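Local structure of NAD(FAD)-dependent dehydrogenase, NirB-family (N-terminal domain) (3KLJ) at residues E41-I55 with S129-D141. The protein catalyses the NADH-dependent reduction of rubredoxin, using one bound FAD per subunit to pass electrons into the dioxygen-scavenging chain of an obligate anaerobe. Numbering follows the deposited sequence. Where two conformers were deposited one is given.
Sequences EKYLPYYRPRLNEII and SLYSYDDALKIKD. With FAD (flavin-adenine dinucleotide), chain B.
The guanidinium of Arg48 is nearly parallel to the Tyr131 ring, the planes 15° apart, but only their margins overlap: Tyr131 CE2 lies over the rim of one guanidinium face, and Arg48 CD makes a CH-pi contact over the ring. At the guanidinium edge Arg48 NE gives a nearly straight bond of 2.7 Å to FAD O2A, NH1 pairs with Glu41 OE2, and NH2 reaches Tyr131 O at 3.0 Å from above the carbonyl plane. Arginine suits this place because its planar fan of N-H groups serves phosphate, carboxylate and carbonyl together; the bend at chi3 (-58°) turns it there. At the Tyr131 edge, the hydroxyl bonds FAD O1A, so both residues hold the same phosphate. Tyr133 and Tyr43 form a T-shaped pair: Tyr133 turns its edge to a face of Tyr43, Tyr133 CD2 lying 3.6 Å from Tyr43 CZ, while the Tyr43 hydroxyl donates to Asp134 OD1 and Lys42 NZ forms a salt bridge with Asp134 OD2.

In this glutathione-reductase-type fold, the contact joins the FAD-binding domain to the first helix of the NADH-binding domain. Ser132 N-caps helix 133-146 and forms a capping box with Asp135, whose OD1 takes the amides of Tyr131 and Ser132 from opposite faces. The first-turn amide, Tyr133 N, donates to Tyr46 OH (3.0 Å), which in turn donates a very short hydrogen bond to Glu41 OE1. Farther along, the axes of segments 51-55 and 133-141 come within 9.3 Å and run 28° from parallel. Ala136, with only a methyl, suits the space between them: its CB meets Leu51, Ile54 and Ile55. The aliphatic part of Lys140 runs past Ile55 in the opposite direction, Lys140 CG 3.9 Å from Ile55 CG1, and Lys140 NZ bonds to Asn58.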
ATOM      1  N   GLU A  41      11.509  -8.638  10.458  1.00 23.57           N
ATOM      2  CA  GLU A  41      12.687  -8.045   9.810  1.00 23.36           C
ATOM      3  C   GLU A  41      13.782  -7.723  10.832  1.00 23.47           C
ATOM      4  O   GLU A  41      13.522  -7.674  12.038  1.00 23.68           O
ATOM      5  CB  GLU A  41      12.310  -6.769   9.039  1.00 23.17           C
ATOM      6  CG  GLU A  41      11.119  -6.913   8.081  1.00 22.46           C
ATOM      7  CD  GLU A  41      10.939  -5.696   7.169  1.00 22.87           C
ATOM      8  OE1 GLU A  41      11.940  -5.172   6.652  1.00 22.91           O
ATOM      9  OE2 GLU A  41       9.786  -5.272   6.954  1.00 25.68           O
ATOM     10  N   LYS A  42      15.001  -7.497  10.348  1.00 23.11           N
ATOM     11  CA  LYS A  42      16.122  -7.183  11.239  1.00 23.13           C
ATOM     12  C   LYS A  42      16.306  -5.677  11.454  1.00 22.80           C
ATOM     13  O   LYS A  42      17.300  -5.240  12.043  1.00 23.06           O
ATOM     14  CB  LYS A  42      17.421  -7.858  10.767  1.00 23.10           C
ATOM     15  CG  LYS A  42      17.778  -7.644   9.307  1.00 24.47           C
ATOM     16  CD  LYS A  42      19.016  -8.462   8.922  1.00 25.95           C
ATOM     17  CE  LYS A  42      19.129  -8.630   7.406  1.00 26.50           C
ATOM     18  NZ  LYS A  42      18.125  -9.604   6.886  1.00 26.16           N
ATOM     19  N   TYR A  43      15.325  -4.902  10.991  1.00 21.86           N
ATOM     20  CA  TYR A  43      15.357  -3.440  11.068  1.00 21.39           C
ATOM     21  C   TYR A  43      14.195  -2.906  11.894  1.00 21.03           C
ATOM     22  O   TYR A  43      13.116  -3.508  11.935  1.00 21.63           O
ATOM     23  CB  TYR A  43      15.333  -2.815   9.651  1.00 20.52           C
ATOM     24  CG  TYR A  43      16.286  -3.499   8.688  1.00 19.70           C
ATOM     25  CD1 TYR A  43      17.670  -3.344   8.819  1.00 17.35           C
ATOM     26  CD2 TYR A  43      15.809  -4.331   7.673  1.00 18.44           C
ATOM     27  CE1 TYR A  43      18.552  -3.985   7.953  1.00 17.30           C
ATOM     28  CE2 TYR A  43      16.685  -4.973   6.796  1.00 16.87           C
ATOM     29  CZ  TYR A  43      18.055  -4.796   6.946  1.00 16.85           C
ATOM     30  OH  TYR A  43      18.934  -5.421   6.091  1.00 15.60           O
ATOM     31  N   LEU A  44      14.431  -1.783  12.564  1.00 20.71           N
ATOM     32  CA  LEU A  44      13.370  -1.025  13.234  1.00 20.13           C
ATOM     33  C   LEU A  44      12.327  -0.525  12.220  1.00 19.67           C
ATOM     34  O   LEU A  44      12.584  -0.555  11.012  1.00 19.67           O
ATOM     35  CB  LEU A  44      13.993   0.150  13.994  1.00 20.14           C
ATOM     36  CG  LEU A  44      14.415  -0.018  15.469  1.00 21.05           C
ATOM     37  CD1 LEU A  44      14.247  -1.426  16.056  1.00 19.24           C
ATOM     38  CD2 LEU A  44      15.802   0.539  15.738  1.00 18.36           C
ATOM     39  N   PRO A  45      11.141  -0.093  12.701  1.00 18.82           N
ATOM     40  CA  PRO A  45      10.139   0.475  11.807  1.00 18.55           C
ATOM     41  C   PRO A  45      10.699   1.540  10.869  1.00 17.63           C
ATOM     42  O   PRO A  45      11.368   2.475  11.309  1.00 16.66           O
ATOM     43  CB  PRO A  45       9.134   1.095  12.774  1.00 18.16           C
ATOM     44  CG  PRO A  45       9.137   0.142  13.923  1.00 18.99           C
ATOM     45  CD  PRO A  45      10.564  -0.385  14.030  1.00 18.70           C
ATOM     46  N   TYR A  46      10.401   1.392   9.584  1.00 17.34           N
ATOM     47  CA  TYR A  46      10.855   2.357   8.591  1.00 17.44           C
ATOM     48  C   TYR A  46       9.735   2.799   7.662  1.00 17.40           C
ATOM     49  O   TYR A  46       8.711   2.110   7.531  1.00 17.60           O
ATOM     50  CB  TYR A  46      12.047   1.807   7.810  1.00 17.40           C
ATOM     51  CG  TYR A  46      11.841   0.463   7.135  1.00 18.57           C
ATOM     52  CD1 TYR A  46      12.197  -0.730   7.779  1.00 19.57           C
ATOM     53  CD2 TYR A  46      11.327   0.383   5.838  1.00 18.78           C
ATOM     54  CE1 TYR A  46      12.041  -1.971   7.147  1.00 19.79           C
ATOM     55  CE2 TYR A  46      11.162  -0.843   5.200  1.00 19.89           C
ATOM     56  CZ  TYR A  46      11.526  -2.018   5.858  1.00 20.50           C
ATOM     57  OH  TYR A  46      11.364  -3.229   5.214  1.00 19.89           O
ATOM     58  N   TYR A  47       9.931   3.963   7.044  1.00 17.29           N
ATOM     59  CA  TYR A  47       8.935   4.556   6.154  1.00 16.83           C
ATOM     60  C   TYR A  47       8.971   3.811   4.823  1.00 16.26           C
ATOM     61  O   TYR A  47       9.620   4.249   3.855  1.00 15.43           O
ATOM     62  CB  TYR A  47       9.202   6.052   5.951  1.00 17.21           C
ATOM     63  CG  TYR A  47       7.969   6.821   5.531  1.00 17.81           C
ATOM     64  CD1 TYR A  47       7.657   6.989   4.184  1.00 17.43           C
ATOM     65  CD2 TYR A  47       7.106   7.367   6.483  1.00 17.79           C
ATOM     66  CE1 TYR A  47       6.511   7.688   3.789  1.00 18.99           C
ATOM     67  CE2 TYR A  47       5.968   8.071   6.102  1.00 18.53           C
ATOM     68  CZ  TYR A  47       5.682   8.230   4.751  1.00 17.48           C
ATOM     69  OH  TYR A  47       4.559   8.904   4.363  1.00 18.65           O
ATOM     70  N   ARG A  48       8.278   2.676   4.806  1.00 14.62           N
ATOM     71  CA  ARG A  48       8.280   1.747   3.671  1.00 14.29           C
ATOM     72  C   ARG A  48       8.071   2.383   2.267  1.00 13.71           C
ATOM     73  O   ARG A  48       8.736   1.957   1.323  1.00 13.08           O
ATOM     74  CB  ARG A  48       7.274   0.604   3.916  1.00 13.85           C
ATOM     75  CG  ARG A  48       7.417  -0.622   2.985  1.00 14.46           C
ATOM     76  CD  ARG A  48       6.419  -1.753   3.375  1.00 12.91           C
ATOM     77  NE  ARG A  48       6.610  -2.178   4.768  1.00 11.78           N
ATOM     78  CZ  ARG A  48       7.651  -2.888   5.210  1.00 12.30           C
ATOM     79  NH1 ARG A  48       7.742  -3.204   6.495  1.00 12.12           N
ATOM     80  NH2 ARG A  48       8.601  -3.291   4.375  1.00 12.52           N
ATOM     81  N   PRO A  49       7.150   3.380   2.122  1.00 13.60           N
ATOM     82  CA  PRO A  49       6.986   3.988   0.790  1.00 13.91           C
ATOM     83  C   PRO A  49       8.232   4.638   0.192  1.00 14.85           C
ATOM     84  O   PRO A  49       8.228   4.949  -1.000  1.00 14.79           O
ATOM     85  CB  PRO A  49       5.881   5.042   1.010  1.00 14.02           C
ATOM     86  CG  PRO A  49       5.049   4.461   2.138  1.00 13.64           C
ATOM     87  CD  PRO A  49       6.103   3.847   3.056  1.00 13.16           C
ATOM     88  N   ARG A  50       9.290   4.820   0.982  1.00 15.04           N
ATOM     89  CA  ARG A  50      10.498   5.453   0.454  1.00 16.30           C
ATOM     90  C   ARG A  50      11.524   4.430  -0.044  1.00 16.38           C
ATOM     91  O   ARG A  50      12.639   4.801  -0.369  1.00 16.21           O
ATOM     92  CB  ARG A  50      11.135   6.414   1.467  1.00 16.12           C
ATOM     93  CG  ARG A  50      10.145   7.309   2.148  1.00 18.31           C
ATOM     94  CD  ARG A  50      10.588   8.734   2.235  1.00 19.86           C
ATOM     95  NE  ARG A  50      11.592   8.963   3.255  1.00 22.42           N
ATOM     96  CZ  ARG A  50      12.842   9.360   3.020  1.00 20.56           C
ATOM     97  NH1 ARG A  50      13.271   9.569   1.786  1.00 21.68           N
ATOM     98  NH2 ARG A  50      13.667   9.542   4.031  1.00 18.84           N
ATOM     99  N   LEU A  51      11.128   3.158  -0.119  1.00 16.95           N
ATOM    100  CA  LEU A  51      12.012   2.100  -0.619  1.00 17.46           C
ATOM    101  C   LEU A  51      12.540   2.407  -2.030  1.00 18.42           C
ATOM    102  O   LEU A  51      13.672   2.051  -2.366  1.00 18.47           O
ATOM    103  CB  LEU A  51      11.331   0.722  -0.550  1.00 17.09           C
ATOM    104  CG  LEU A  51      11.284   0.072   0.844  1.00 16.27           C
ATOM    105  CD1 LEU A  51      10.459  -1.203   0.828  1.00 15.38           C
ATOM    106  CD2 LEU A  51      12.684  -0.210   1.399  1.00 13.75           C
ATOM    107  N   ASN A  52      11.731   3.091  -2.838  1.00 19.04           N
ATOM    108  CA  ASN A  52      12.160   3.505  -4.168  0.50 19.60           C
ATOM    109  C   ASN A  52      13.386   4.423  -4.127  1.00 19.63           C
ATOM    110  O   ASN A  52      14.174   4.443  -5.063  1.00 20.05           O
ATOM    111  CB  ASN A  52      11.002   4.146  -4.939  0.50 19.86           C
ATOM    112  CG  ASN A  52      10.054   3.109  -5.525  0.50 20.42           C
ATOM    113  OD1 ASN A  52      10.494   2.113  -6.099  0.50 21.75           O
ATOM    114  ND2 ASN A  52       8.753   3.336  -5.380  0.50 20.95           N
ATOM    115  N   GLU A  53      13.553   5.154  -3.024  1.00 19.59           N
ATOM    116  CA  GLU A  53      14.698   6.055  -2.841  1.00 19.99           C
ATOM    117  C   GLU A  53      15.991   5.325  -2.482  1.00 19.58           C
ATOM    118  O   GLU A  53      17.093   5.827  -2.744  1.00 19.51           O
ATOM    119  CB  GLU A  53      14.394   7.124  -1.794  1.00 20.31           C
ATOM    120  CG  GLU A  53      13.225   8.014  -2.159  1.00 21.84           C
ATOM    121  CD  GLU A  53      13.030   9.146  -1.182  1.00 24.07           C
ATOM    122  OE1 GLU A  53      13.996   9.902  -0.935  1.00 24.99           O
ATOM    123  OE2 GLU A  53      11.902   9.285  -0.659  1.00 25.50           O
ATOM    124  N   ILE A  54      15.851   4.152  -1.874  1.00 19.25           N
ATOM    125  CA  ILE A  54      16.984   3.266  -1.624  1.00 18.92           C
ATOM    126  C   ILE A  54      17.600   2.905  -2.982  1.00 18.67           C
ATOM    127  O   ILE A  54      18.818   2.929  -3.156  1.00 18.59           O
ATOM    128  CB  ILE A  54      16.543   1.969  -0.852  1.00 18.94           C
ATOM    129  CG1 ILE A  54      15.823   2.310   0.461  1.00 18.85           C
ATOM    130  CG2 ILE A  54      17.718   1.015  -0.643  1.00 18.42           C
ATOM    131  CD1 ILE A  54      16.595   3.205   1.419  1.00 18.49           C
ATOM    132  N   ILE A  55      16.731   2.612  -3.948  1.00 18.49           N
ATOM    133  CA  ILE A  55      17.142   2.336  -5.318  1.00 18.36           C
ATOM    134  C   ILE A  55      17.571   3.633  -6.038  1.00 18.07           C
ATOM    135  O   ILE A  55      18.711   3.736  -6.480  1.00 18.32           O
ATOM    136  CB  ILE A  55      16.028   1.565  -6.091  1.00 18.37           C
ATOM    137  CG1 ILE A  55      15.843   0.161  -5.495  1.00 18.62           C
ATOM    138  CG2 ILE A  55      16.354   1.472  -7.582  1.00 19.14           C
ATOM    139  CD1 ILE A  55      14.465  -0.437  -5.694  1.00 16.53           C
ATOM    140  N   SER A 129      10.322  -9.197  -5.981  1.00 16.66           N
ATOM    141  CA  SER A 129       9.335  -8.153  -5.738  1.00 16.68           C
ATOM    142  C   SER A 129       9.848  -7.185  -4.701  1.00 16.45           C
ATOM    143  O   SER A 129      10.762  -7.496  -3.944  1.00 16.49           O
ATOM    144  CB  SER A 129       7.964  -8.709  -5.344  1.00 16.36           C
ATOM    145  OG  SER A 129       8.058  -9.936  -4.677  1.00 15.28           O
ATOM    146  N   LEU A 130       9.264  -5.998  -4.697  1.00 16.06           N
ATOM    147  CA  LEU A 130       9.676  -4.965  -3.789  1.00 15.94           C
ATOM    148  C   LEU A 130       8.628  -4.820  -2.695  1.00 15.94           C
ATOM    149  O   LEU A 130       7.547  -4.260  -2.920  1.00 16.32           O
ATOM    150  CB  LEU A 130       9.871  -3.645  -4.546  1.00 15.88           C
ATOM    151  CG  LEU A 130      10.266  -2.408  -3.741  1.00 15.93           C
ATOM    152  CD1 LEU A 130      11.580  -2.656  -2.998  1.00 14.56           C
ATOM    153  CD2 LEU A 130      10.365  -1.183  -4.652  1.00 15.31           C
ATOM    154  N   TYR A 131       8.949  -5.350  -1.524  1.00 15.65           N
ATOM    155  CA  TYR A 131       8.153  -5.111  -0.331  1.00 15.42           C
ATOM    156  C   TYR A 131       9.031  -4.566   0.793  1.00 15.40           C
ATOM    157  O   TYR A 131       8.680  -3.567   1.424  1.00 15.29           O
ATOM    158  CB  TYR A 131       7.398  -6.365   0.141  1.00 15.24           C
ATOM    159  CG  TYR A 131       6.304  -5.976   1.111  1.00 14.74           C
ATOM    160  CD1 TYR A 131       5.077  -5.513   0.640  1.00 14.16           C
ATOM    161  CD2 TYR A 131       6.518  -6.000   2.493  1.00 14.22           C
ATOM    162  CE1 TYR A 131       4.079  -5.104   1.510  1.00 14.02           C
ATOM    163  CE2 TYR A 131       5.526  -5.594   3.374  1.00 13.31           C
ATOM    164  CZ  TYR A 131       4.305  -5.142   2.867  1.00 14.35           C
ATOM    165  OH  TYR A 131       3.293  -4.743   3.711  1.00 15.35           O
ATOM    166  N   SER A 132      10.174  -5.217   1.010  1.00 15.14           N
ATOM    167  CA  SER A 132      11.034  -4.957   2.166  1.00 15.26           C
ATOM    168  C   SER A 132      12.330  -4.247   1.802  1.00 14.81           C
ATOM    169  O   SER A 132      12.698  -4.173   0.629  1.00 14.84           O
ATOM    170  CB  SER A 132      11.381  -6.271   2.842  1.00 14.92           C
ATOM    171  OG  SER A 132      12.234  -7.021   2.002  1.00 16.51           O
ATOM    172  N   TYR A 133      13.031  -3.740   2.813  1.00 14.82           N
ATOM    173  CA  TYR A 133      14.346  -3.132   2.583  1.00 14.82           C
ATOM    174  C   TYR A 133      15.320  -4.133   1.956  1.00 15.11           C
ATOM    175  O   TYR A 133      16.075  -3.779   1.055  1.00 14.98           O
ATOM    176  CB  TYR A 133      14.918  -2.549   3.872  1.00 14.84           C
ATOM    177  CG  TYR A 133      16.305  -1.961   3.704  1.00 14.31           C
ATOM    178  CD1 TYR A 133      16.491  -0.729   3.068  1.00 13.49           C
ATOM    179  CD2 TYR A 133      17.437  -2.642   4.169  1.00 14.49           C
ATOM    180  CE1 TYR A 133      17.770  -0.186   2.902  1.00 13.77           C
ATOM    181  CE2 TYR A 133      18.726  -2.102   4.006  1.00 12.96           C
ATOM    182  CZ  TYR A 133      18.877  -0.879   3.374  1.00 13.79           C
ATOM    183  OH  TYR A 133      20.133  -0.332   3.213  1.00 15.20           O
ATOM    184  N   ASP A 134      15.296  -5.379   2.431  1.00 15.31           N
ATOM    185  CA  ASP A 134      16.138  -6.435   1.850  1.00 15.61           C
ATOM    186  C   ASP A 134      15.782  -6.711   0.384  1.00 15.62           C
ATOM    187  O   ASP A 134      16.667  -6.989  -0.423  1.00 16.07           O
ATOM    188  CB  ASP A 134      16.077  -7.716   2.689  1.00 15.48           C
ATOM    189  CG  ASP A 134      16.918  -7.629   3.965  1.00 16.27           C
ATOM    190  OD1 ASP A 134      17.760  -6.715   4.095  1.00 16.81           O
ATOM    191  OD2 ASP A 134      16.734  -8.480   4.855  1.00 18.13           O
ATOM    192  N   ASP A 135      14.493  -6.625   0.052  1.00 15.64           N
ATOM    193  CA  ASP A 135      14.014  -6.731  -1.327  1.00 15.78           C
ATOM    194  C   ASP A 135      14.674  -5.680  -2.216  1.00 15.96           C
ATOM    195  O   ASP A 135      15.232  -6.009  -3.266  1.00 15.78           O
ATOM    196  CB  ASP A 135      12.489  -6.545  -1.396  1.00 15.85           C
ATOM    197  CG  ASP A 135      11.708  -7.790  -0.974  1.00 15.89           C
ATOM    198  OD1 ASP A 135      10.524  -7.637  -0.610  1.00 15.16           O
ATOM    199  OD2 ASP A 135      12.255  -8.906  -1.025  1.00 15.31           O
ATOM    200  N   ALA A 136      14.606  -4.419  -1.780  1.00 15.84           N
ATOM    201  CA  ALA A 136      15.226  -3.308  -2.493  1.00 16.39           C
ATOM    202  C   ALA A 136      16.692  -3.604  -2.809  1.00 16.74           C
ATOM    203  O   ALA A 136      17.110  -3.453  -3.949  1.00 16.86           O
ATOM    204  CB  ALA A 136      15.093  -2.011  -1.707  1.00 15.78           C
ATOM    205  N   LEU A 137      17.449  -4.045  -1.805  1.00 17.36           N
ATOM    206  CA  LEU A 137      18.869  -4.378  -1.983  1.00 17.96           C
ATOM    207  C   LEU A 137      19.080  -5.474  -3.024  1.00 17.99           C
ATOM    208  O   LEU A 137      19.948  -5.350  -3.885  1.00 18.43           O
ATOM    209  CB  LEU A 137      19.508  -4.796  -0.650  1.00 18.18           C
ATOM    210  CG  LEU A 137      19.757  -3.751   0.442  1.00 18.84           C
ATOM    211  CD1 LEU A 137      20.585  -4.372   1.559  1.00 18.57           C
ATOM    212  CD2 LEU A 137      20.466  -2.515  -0.108  1.00 20.06           C
ATOM    213  N   LYS A 138      18.292  -6.546  -2.934  1.00 18.18           N
ATOM    214  CA  LYS A 138      18.340  -7.638  -3.911  1.00 18.32           C
ATOM    215  C   LYS A 138      18.067  -7.123  -5.334  1.00 17.95           C
ATOM    216  O   LYS A 138      18.752  -7.510  -6.288  1.00 17.89           O
ATOM    217  CB  LYS A 138      17.349  -8.748  -3.539  1.00 18.43           C
ATOM    218  CG  LYS A 138      17.781  -9.618  -2.362  1.00 20.27           C
ATOM    219  CD  LYS A 138      16.744 -10.703  -2.075  1.00 22.68           C
ATOM    220  CE  LYS A 138      16.799 -11.178  -0.627  1.00 23.87           C
ATOM    221  NZ  LYS A 138      18.046 -11.946  -0.303  1.00 24.87           N
ATOM    222  N   ILE A 139      17.067  -6.256  -5.472  1.00 17.54           N
ATOM    223  CA  ILE A 139      16.789  -5.617  -6.761  1.00 17.47           C
ATOM    224  C   ILE A 139      17.947  -4.723  -7.208  1.00 17.79           C
ATOM    225  O   ILE A 139      18.355  -4.781  -8.368  1.00 17.61           O
ATOM    226  CB  ILE A 139      15.452  -4.820  -6.759  1.00 17.06           C
ATOM    227  CG1 ILE A 139      14.270  -5.782  -6.603  1.00 16.96           C
ATOM    228  CG2 ILE A 139      15.315  -4.035  -8.051  1.00 16.09           C
ATOM    229  CD1 ILE A 139      13.056  -5.186  -5.914  1.00 17.31           C
ATOM    230  N   LYS A 140      18.469  -3.902  -6.295  1.00 18.64           N
ATOM    231  CA  LYS A 140      19.613  -3.030  -6.602  1.00 20.10           C
ATOM    232  C   LYS A 140      20.727  -3.809  -7.286  1.00 20.25           C
ATOM    233  O   LYS A 140      21.224  -3.403  -8.334  1.00 20.53           O
ATOM    234  CB  LYS A 140      20.168  -2.373  -5.334  1.00 20.35           C
ATOM    235  CG  LYS A 140      19.437  -1.111  -4.885  1.00 22.13           C
ATOM    236  CD  LYS A 140      20.318  -0.295  -3.941  1.00 23.58           C
ATOM    237  CE  LYS A 140      21.307   0.551  -4.713  1.00 24.51           C
ATOM    238  NZ  LYS A 140      22.391   1.071  -3.839  1.00 25.52           N
ATOM    239  N   ASP A 141      21.086  -4.947  -6.692  1.00 20.68           N
ATOM    240  CA  ASP A 141      22.234  -5.736  -7.131  1.00 21.12           C
ATOM    241  C   ASP A 141      22.003  -6.514  -8.415  1.00 20.93           C
ATOM    242  O   ASP A 141      22.914  -6.618  -9.234  1.00 20.87           O
ATOM    243  CB  ASP A 141      22.704  -6.671  -6.017  1.00 21.47           C
ATOM    244  CG  ASP A 141      23.419  -5.930  -4.907  1.00 23.03           C
ATOM    245  OD1 ASP A 141      22.789  -5.048  -4.285  1.00 25.98           O
ATOM    246  OD2 ASP A 141      24.610  -6.224  -4.664  1.00 25.31           O
TER
HETATM  247  PA  FAD B 401       4.024  -3.096   7.109  1.00 18.30           P
HETATM  248  O1A FAD B 401       4.025  -4.204   6.090  1.00 18.60           O
HETATM  249  O2A FAD B 401       4.710  -1.845   6.616  1.00 19.35           O
HETATM  250  O5B FAD B 401       4.715  -3.606   8.454  1.00 21.06           O
HETATM  251  C5B FAD B 401       4.352  -4.846   9.033  1.00 20.91           C
HETATM  252  C4B FAD B 401       5.584  -5.486   9.673  1.00 21.12           C
HETATM  253  O4B FAD B 401       5.203  -6.673  10.366  1.00 19.85           O
HETATM  254  C3B FAD B 401       6.603  -5.903   8.616  1.00 21.12           C
HETATM  255  O3B FAD B 401       7.877  -5.390   8.971  1.00 23.72           O
HETATM  256  C2B FAD B 401       6.594  -7.420   8.634  1.00 21.25           C
HETATM  257  O2B FAD B 401       7.875  -7.971   8.427  1.00 23.46           O
HETATM  258  C1B FAD B 401       6.096  -7.725  10.040  1.00 20.89           C
HETATM  259  N9A FAD B 401       5.439  -9.039  10.164  1.00 21.12           N
HETATM  260  C8A FAD B 401       4.666  -9.679   9.233  1.00 21.82           C
HETATM  261  N7A FAD B 401       4.257 -10.861   9.751  1.00 21.27           N
HETATM  262  C5A FAD B 401       4.750 -10.984  11.000  1.00 21.30           C
HETATM  263  C6A FAD B 401       4.642 -11.992  11.959  1.00 21.45           C
HETATM  264  N6A FAD B 401       4.182 -13.196  11.615  1.00 20.16           N
HETATM  265  N1A FAD B 401       5.283 -11.829  13.174  1.00 20.91           N
HETATM  266  C2A FAD B 401       6.020 -10.689  13.438  1.00 20.44           C
HETATM  267  N3A FAD B 401       6.130  -9.701  12.478  1.00 21.51           N
HETATM  268  C4A FAD B 401       5.499  -9.844  11.275  1.00 21.55           C
HETATM  269  N1  FAD B 401       1.397   3.704   0.782  1.00 20.18           N
HETATM  270  C2  FAD B 401       0.912   4.965   0.509  1.00 21.45           C
HETATM  271  O2  FAD B 401      -0.033   5.395   1.147  1.00 21.38           O
HETATM  272  N3  FAD B 401       1.501   5.758  -0.455  1.00 20.29           N
HETATM  273  C4  FAD B 401       2.576   5.283  -1.169  1.00 21.27           C
HETATM  274  O4  FAD B 401       3.069   6.012  -2.034  1.00 20.99           O
HETATM  275  C4X FAD B 401       3.072   3.997  -0.914  1.00 20.65           C
HETATM  276  N5  FAD B 401       4.161   3.498  -1.614  1.00 19.24           N
HETATM  277  C5X FAD B 401       4.647   2.231  -1.352  1.00 18.91           C
HETATM  278  C6  FAD B 401       5.744   1.732  -2.067  1.00 18.36           C
HETATM  279  C7  FAD B 401       6.233   0.447  -1.781  1.00 17.62           C
HETATM  280  C7M FAD B 401       7.406  -0.093  -2.544  1.00 17.50           C
HETATM  281  C8  FAD B 401       5.623  -0.333  -0.798  1.00 17.67           C
HETATM  282  C8M FAD B 401       6.122  -1.719  -0.475  1.00 16.29           C
HETATM  283  C9  FAD B 401       4.532   0.168  -0.098  1.00 17.60           C
HETATM  284  C9A FAD B 401       4.043   1.450  -0.367  1.00 19.92           C
HETATM  285  N10 FAD B 401       2.954   1.947   0.346  1.00 19.59           N
HETATM  286  C10 FAD B 401       2.473   3.214   0.074  1.00 20.39           C
HETATM  287  C1' FAD B 401       2.288   1.106   1.384  1.00 19.11           C
HETATM  288  C2' FAD B 401       2.742   1.440   2.789  1.00 19.92           C
HETATM  289  O2' FAD B 401       4.113   1.115   2.903  1.00 21.00           O
HETATM  290  C3' FAD B 401       1.913   0.599   3.739  1.00 19.07           C
HETATM  291  O3' FAD B 401       0.562   1.017   3.685  1.00 21.52           O
HETATM  292  C4' FAD B 401       2.383   0.684   5.181  1.00 19.39           C
HETATM  293  O4' FAD B 401       3.751   0.310   5.282  1.00 18.88           O
HETATM  294  C5' FAD B 401       1.555  -0.288   6.013  1.00 18.13           C
HETATM  295  O5' FAD B 401       2.130  -0.337   7.293  1.00 18.38           O
HETATM  296  P   FAD B 401       1.845  -1.583   8.237  1.00 17.46           P
HETATM  297  O1P FAD B 401       2.535  -1.349   9.571  1.00 18.90           O
HETATM  298  O2P FAD B 401       0.365  -1.861   8.344  1.00 18.74           O
HETATM  299  O3P FAD B 401       2.474  -2.856   7.469  1.00 17.98           O
HETATM  300  O   HOH W   1      13.763  -6.346   5.108  1.00 15.23           O
HETATM  301  O   HOH W   2      15.038  -8.206   7.207  1.00 18.71           O